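Local coordinates for protein AxyAgu115A (Amphibacillus xylanus NBRC 15112, PDB 6NPS) that probably cleaves the alpha-linked glucuronic acid branches from glucuronoxylans, as an alpha-glucuronidase of glycoside hydrolase family 115, at residues L599-K604 and T703-S708; V707-A712 and D733-L738. The protein carries 3 engineered substitutions. All coordinates share one frame; numbering follows the deposited sequence.

In the fold
Interactions 1 and 2 lie end to end along the chain, their centres about 8 Å apart, and share Val707 and Ser708 where strand 700-706 runs out into its following loop. Interaction 1 sets the turn before helix 601-629 against the strand end; interaction 2 packs the loop against residues 733-738. The two contacts also touch: Ser706 N probably bonds to Leu738 O at 2.8 Å, and beside it Ile600 CG2 packs on Gly734 O at 3.7 Å and Glu601 CA meets Leu738 CD1 at 3.8 Å. Both contacts are peripheral, with centres about 40 and 47 Å from that of the chain; a glycerol, probably from crystallisation, sits near Glu601.

Interaction 1 of 2, residues L599-K604 and T703-S708; sequences LIEANK and TISSVS
The carbonyl oxygen of Ser706 is gripped from several directions by the turn that leads into helix 601-629. Ile600 N donates a nearly straight bond to Ser706 O (3.1 Å, 164° at the hydrogen), approaching with a 26° tilt from the carbonyl plane. A water donates a second bond to Ser706 O at 2.8 Å and accepts from Glu601 N, so it bridges Glu601 N to the end of the strand. Leu599 CA adds a C-H...O contact to the same oxygen at 3.5 Å.

Beside these bonds lies an apolar patch. The first bond of the Leu599 side chain leads away from the strand, but with CG beside the backbone N (chi1 -65°) the two methyls turn back: CD2 lies 3.6 Å from Val707 CG1, the two side chains crossing at a slant, and also touches Ser705 CB. With an alanine here, Val707 CG1 would probably lose the apolar contact it has with this side chain and a gap would be likely to open over Ser705 CB.

The contact joins two kinds of structure. Residues 599-600 belong to the short link between the long helices 564-596 and 601-629, whereas strand 700-706 runs in an antiparallel sheet between strands 666-670 and 739-746. Leu599 is covered from both: Ala594 of the first helix and Leu667 of the neighbouring strand touch it as well.

Ile600 reaches the strand end by its longer branch, CD1 resting 3.5 Å from Val707 O, while CG1 passes over the oxygen of Ser706. At the more open flank, Glu601 stretches out its carboxylate, and Ser705 OG lies 3.3 Å from Glu601 OE1 in a weak and unsettled hydrogen bond, since the hydroxyl could turn to a different acceptor.

Interaction 2 of 2, residues V707-A712 and D733-L738; sequences VSEKKA and DGKNKL
Gly734 fits closely beneath the carbonyl of Ser708, its CA making a C-H...O contact of 3.3 Å with Ser708 O. A side chain would not fit here: a beta carbon on Gly734 would run into both Ser708 O and Glu709 CA, and at positive phi it would also crowd the carbonyl oxygen of Asp733. Ser708 O is buried without a conventional hydrogen-bond partner; the C-H contact can offset this only weakly. Further along, Asp733 CA makes a similar, longer contact with Lys710 O, and Asp733 O comes within 3.1 Å of Glu709 O, its carbonyl pointing at the side of the Glu709 carbonyl; both are acceptors, so this is a close approach and not a bond.

The outer side is much looser. Glu709 and Lys735 are both exposed, and their salt bridge is long, 3.5 Å between Glu709 OE1 and Lys735 NZ. Lys735 is bent at its last two torsions (chi3 140°, chi4 -78°), which leaves CE against Glu709 OE2. Lower down, Glu709 CG rests 3.6 Å from Gly734 O, so the aliphatic part of the glutamate covers the peptide while the ammonium group of Lys735 stands over the face of its carboxylate.

Each loop is stiffened from within. Ser708 OG accepts from Lys710 N at 3.1 Å, an ST turn. Asp733 OD1 takes Lys735 N at 2.7 Å through its anti lone pair, forming an Asx turn, and Lys737 N from the syn side; Lys737 O in turn receives Asp733 N and Gly734 N. These turns shape the links 700-706 to 712-718 and 729-732 to 739-746, two adjacent loops that each connect one sheet to the other, consistent with one end of a beta-sandwich.

Interaction 1 of 2, residues L599-K604 and T703-S708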
# COMPACT_ATOMS: atom_id res chain seq x y z
N LEU A 599 10.27 -10.08 -7.36
CA LEU A 599 11.38 -10.12 -8.33
C LEU A 599 12.69 -9.84 -7.61
O LEU A 599 12.82 -8.83 -6.91
CB LEU A 599 11.17 -9.06 -9.42
CG LEU A 599 9.96 -9.26 -10.33
CD1 LEU A 599 10.07 -8.27 -11.44
CD2 LEU A 599 9.88 -10.69 -10.88
N ILE A 600 13.68 -10.70 -7.81
CA ILE A 600 14.97 -10.54 -7.13
C ILE A 600 15.62 -9.20 -7.47
O ILE A 600 16.31 -8.61 -6.64
CB ILE A 600 15.94 -11.69 -7.49
CG1 ILE A 600 15.25 -13.06 -7.39
CG2 ILE A 600 17.18 -11.64 -6.61
CD1 ILE A 600 14.86 -13.43 -5.99
N GLU A 601 15.38 -8.69 -8.68
CA GLU A 601 15.96 -7.41 -9.10
C GLU A 601 15.51 -6.24 -8.23
O GLU A 601 16.17 -5.19 -8.25
CB GLU A 601 15.61 -7.13 -10.55
CG GLU A 601 14.18 -6.68 -10.78
CD GLU A 601 13.81 -6.57 -12.26
OE1 GLU A 601 13.82 -7.62 -12.97
OE2 GLU A 601 13.51 -5.44 -12.72
N ALA A 602 14.44 -6.39 -7.45
CA ALA A 602 14.11 -5.36 -6.46
C ALA A 602 15.28 -5.03 -5.55
O ALA A 602 15.47 -3.88 -5.15
CB ALA A 602 12.93 -5.82 -5.61
N ASN A 603 16.07 -6.03 -5.17
CA ASN A 603 17.05 -5.82 -4.11
C ASN A 603 18.16 -4.87 -4.58
O ASN A 603 18.59 -3.97 -3.83
CB ASN A 603 17.57 -7.17 -3.64
CG ASN A 603 16.48 -7.98 -2.92
OD1 ASN A 603 15.41 -7.44 -2.61
ND2 ASN A 603 16.72 -9.26 -2.69
N LYS A 604 18.58 -5.01 -5.83
CA LYS A 604 19.55 -4.08 -6.39
C LYS A 604 18.99 -2.67 -6.53
O LYS A 604 19.72 -1.69 -6.38
CB LYS A 604 20.03 -4.59 -7.75
CG LYS A 604 21.54 -4.68 -7.84
CD LYS A 604 22.08 -5.83 -6.98
CE LYS A 604 21.80 -7.19 -7.62
NZ LYS A 604 21.95 -8.36 -6.70
N THR A 703 10.25 -8.62 -21.00
CA THR A 703 11.31 -8.99 -20.07
C THR A 703 10.94 -10.30 -19.41
O THR A 703 9.76 -10.60 -19.19
CB THR A 703 11.53 -7.85 -19.05
OG1 THR A 703 11.89 -6.67 -19.78
CG2 THR A 703 12.65 -8.16 -18.05
N ILE A 704 11.97 -11.09 -19.11
CA ILE A 704 11.86 -12.31 -18.31
C ILE A 704 12.71 -12.11 -17.05
O ILE A 704 13.89 -11.75 -17.16
CB ILE A 704 12.33 -13.55 -19.10
CG1 ILE A 704 11.61 -13.65 -20.45
CG2 ILE A 704 12.14 -14.86 -18.29
CD1 ILE A 704 12.31 -14.59 -21.42
N SER A 705 12.11 -12.36 -15.86
CA SER A 705 12.71 -12.01 -14.59
C SER A 705 12.64 -13.16 -13.60
O SER A 705 11.62 -13.84 -13.49
CB SER A 705 12.01 -10.81 -13.92
OG SER A 705 12.04 -9.71 -14.79
N SER A 706 13.72 -13.29 -12.82
CA SER A 706 13.81 -14.26 -11.74
C SER A 706 12.98 -13.86 -10.52
O SER A 706 13.01 -12.71 -10.07
CB SER A 706 15.26 -14.40 -11.27
OG SER A 706 16.10 -14.89 -12.30
N VAL A 707 12.30 -14.85 -9.94
CA VAL A 707 11.70 -14.72 -8.61
C VAL A 707 12.36 -15.63 -7.61
O VAL A 707 12.06 -15.52 -6.42
CB VAL A 707 10.19 -15.00 -8.64
CG1 VAL A 707 9.49 -13.99 -9.54
CG2 VAL A 707 9.93 -16.41 -9.11
N SER A 708 13.20 -16.55 -8.05
CA SER A 708 13.92 -17.46 -7.16
C SER A 708 15.43 -17.31 -7.37
O SER A 708 15.88 -16.65 -8.31
CB SER A 708 13.51 -18.91 -7.44
OG SER A 708 14.22 -19.30 -8.61
O HOH W 1 14.43 -10.45 -10.95

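Interaction 2 of 2, residues V707-A712 and D733-L738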
# COMPACT_ATOMS: atom_id res chain seq x y z
N VAL A 707 12.30 -14.85 -9.94
CA VAL A 707 11.70 -14.72 -8.61
C VAL A 707 12.36 -15.63 -7.61
O VAL A 707 12.06 -15.52 -6.42
CB VAL A 707 10.19 -15.00 -8.64
CG1 VAL A 707 9.49 -13.99 -9.54
CG2 VAL A 707 9.93 -16.41 -9.11
N SER A 708 13.20 -16.55 -8.05
CA SER A 708 13.92 -17.46 -7.16
C SER A 708 15.43 -17.31 -7.37
O SER A 708 15.88 -16.65 -8.31
CB SER A 708 13.51 -18.91 -7.44
OG SER A 708 14.22 -19.30 -8.61
N GLU A 709 16.21 -17.97 -6.52
CA GLU A 709 17.65 -18.03 -6.70
C GLU A 709 18.10 -19.32 -7.40
O GLU A 709 19.28 -19.66 -7.34
CB GLU A 709 18.36 -17.87 -5.36
CG GLU A 709 18.79 -16.43 -5.13
CD GLU A 709 19.21 -16.12 -3.70
OE1 GLU A 709 19.38 -14.92 -3.38
OE2 GLU A 709 19.37 -17.08 -2.91
N LYS A 710 17.18 -20.00 -8.09
CA LYS A 710 17.46 -21.24 -8.80
C LYS A 710 17.68 -20.96 -10.28
O LYS A 710 17.22 -19.95 -10.82
CB LYS A 710 16.31 -22.23 -8.63
CG LYS A 710 16.49 -23.15 -7.45
CD LYS A 710 15.58 -22.81 -6.32
CE LYS A 710 15.63 -23.89 -5.24
NZ LYS A 710 15.03 -23.43 -3.97
N LYS A 711 18.39 -21.87 -10.94
CA LYS A 711 18.54 -21.67 -12.38
C LYS A 711 17.22 -22.02 -13.06
O LYS A 711 16.56 -23.01 -12.72
CB LYS A 711 19.72 -22.47 -12.94
CG LYS A 711 19.86 -23.89 -12.46
CD LYS A 711 19.01 -24.85 -13.30
CE LYS A 711 19.08 -26.29 -12.80
NZ LYS A 711 17.83 -27.04 -13.10
N ALA A 712 16.78 -21.15 -13.95
CA ALA A 712 15.49 -21.30 -14.63
C ALA A 712 15.71 -21.06 -16.11
O ALA A 712 16.11 -19.96 -16.49
CB ALA A 712 14.48 -20.28 -14.09
N ASP A 733 19.49 -17.18 -13.30
CA ASP A 733 19.85 -17.90 -12.08
C ASP A 733 19.47 -17.19 -10.79
O ASP A 733 19.69 -17.77 -9.72
CB ASP A 733 21.35 -18.19 -12.05
CG ASP A 733 22.16 -16.97 -12.34
OD1 ASP A 733 22.00 -15.96 -11.61
OD2 ASP A 733 22.95 -16.99 -13.30
N GLY A 734 18.93 -15.99 -10.83
CA GLY A 734 18.62 -15.36 -9.56
C GLY A 734 19.82 -14.84 -8.78
O GLY A 734 19.62 -14.14 -7.78
N LYS A 735 21.05 -15.13 -9.21
CA LYS A 735 22.23 -14.59 -8.54
C LYS A 735 23.03 -13.67 -9.46
O LYS A 735 23.08 -12.47 -9.19
CB LYS A 735 23.07 -15.72 -7.96
CG LYS A 735 22.27 -16.57 -6.97
CD LYS A 735 23.16 -17.29 -5.96
CE LYS A 735 22.57 -17.30 -4.54
NZ LYS A 735 22.73 -16.01 -3.78
N ASN A 736 23.62 -14.17 -10.55
CA ASN A 736 24.34 -13.23 -11.42
C ASN A 736 23.41 -12.64 -12.50
O ASN A 736 23.47 -11.43 -12.77
CB ASN A 736 25.60 -13.86 -12.04
CG ASN A 736 25.37 -15.29 -12.52
OD1 ASN A 736 24.95 -15.49 -13.67
ND2 ASN A 736 25.56 -16.27 -11.64
N LYS A 737 22.57 -13.46 -13.12
CA LYS A 737 21.64 -12.96 -14.14
C LYS A 737 20.22 -13.06 -13.60
O LYS A 737 19.68 -14.15 -13.43
CB LYS A 737 21.79 -13.71 -15.46
CG LYS A 737 21.16 -12.93 -16.63
CD LYS A 737 22.16 -12.62 -17.74
CE LYS A 737 21.46 -12.07 -18.99
NZ LYS A 737 20.75 -10.76 -18.79
N LEU A 738 19.62 -11.90 -13.36
CA LEU A 738 18.30 -11.78 -12.74
C LEU A 738 17.18 -11.56 -13.75
O LEU A 738 16.03 -11.91 -13.46
CB LEU A 738 18.29 -10.62 -11.75
CG LEU A 738 19.41 -10.53 -10.71
CD1 LEU A 738 19.06 -9.50 -9.57
CD2 LEU A 738 19.61 -11.91 -10.15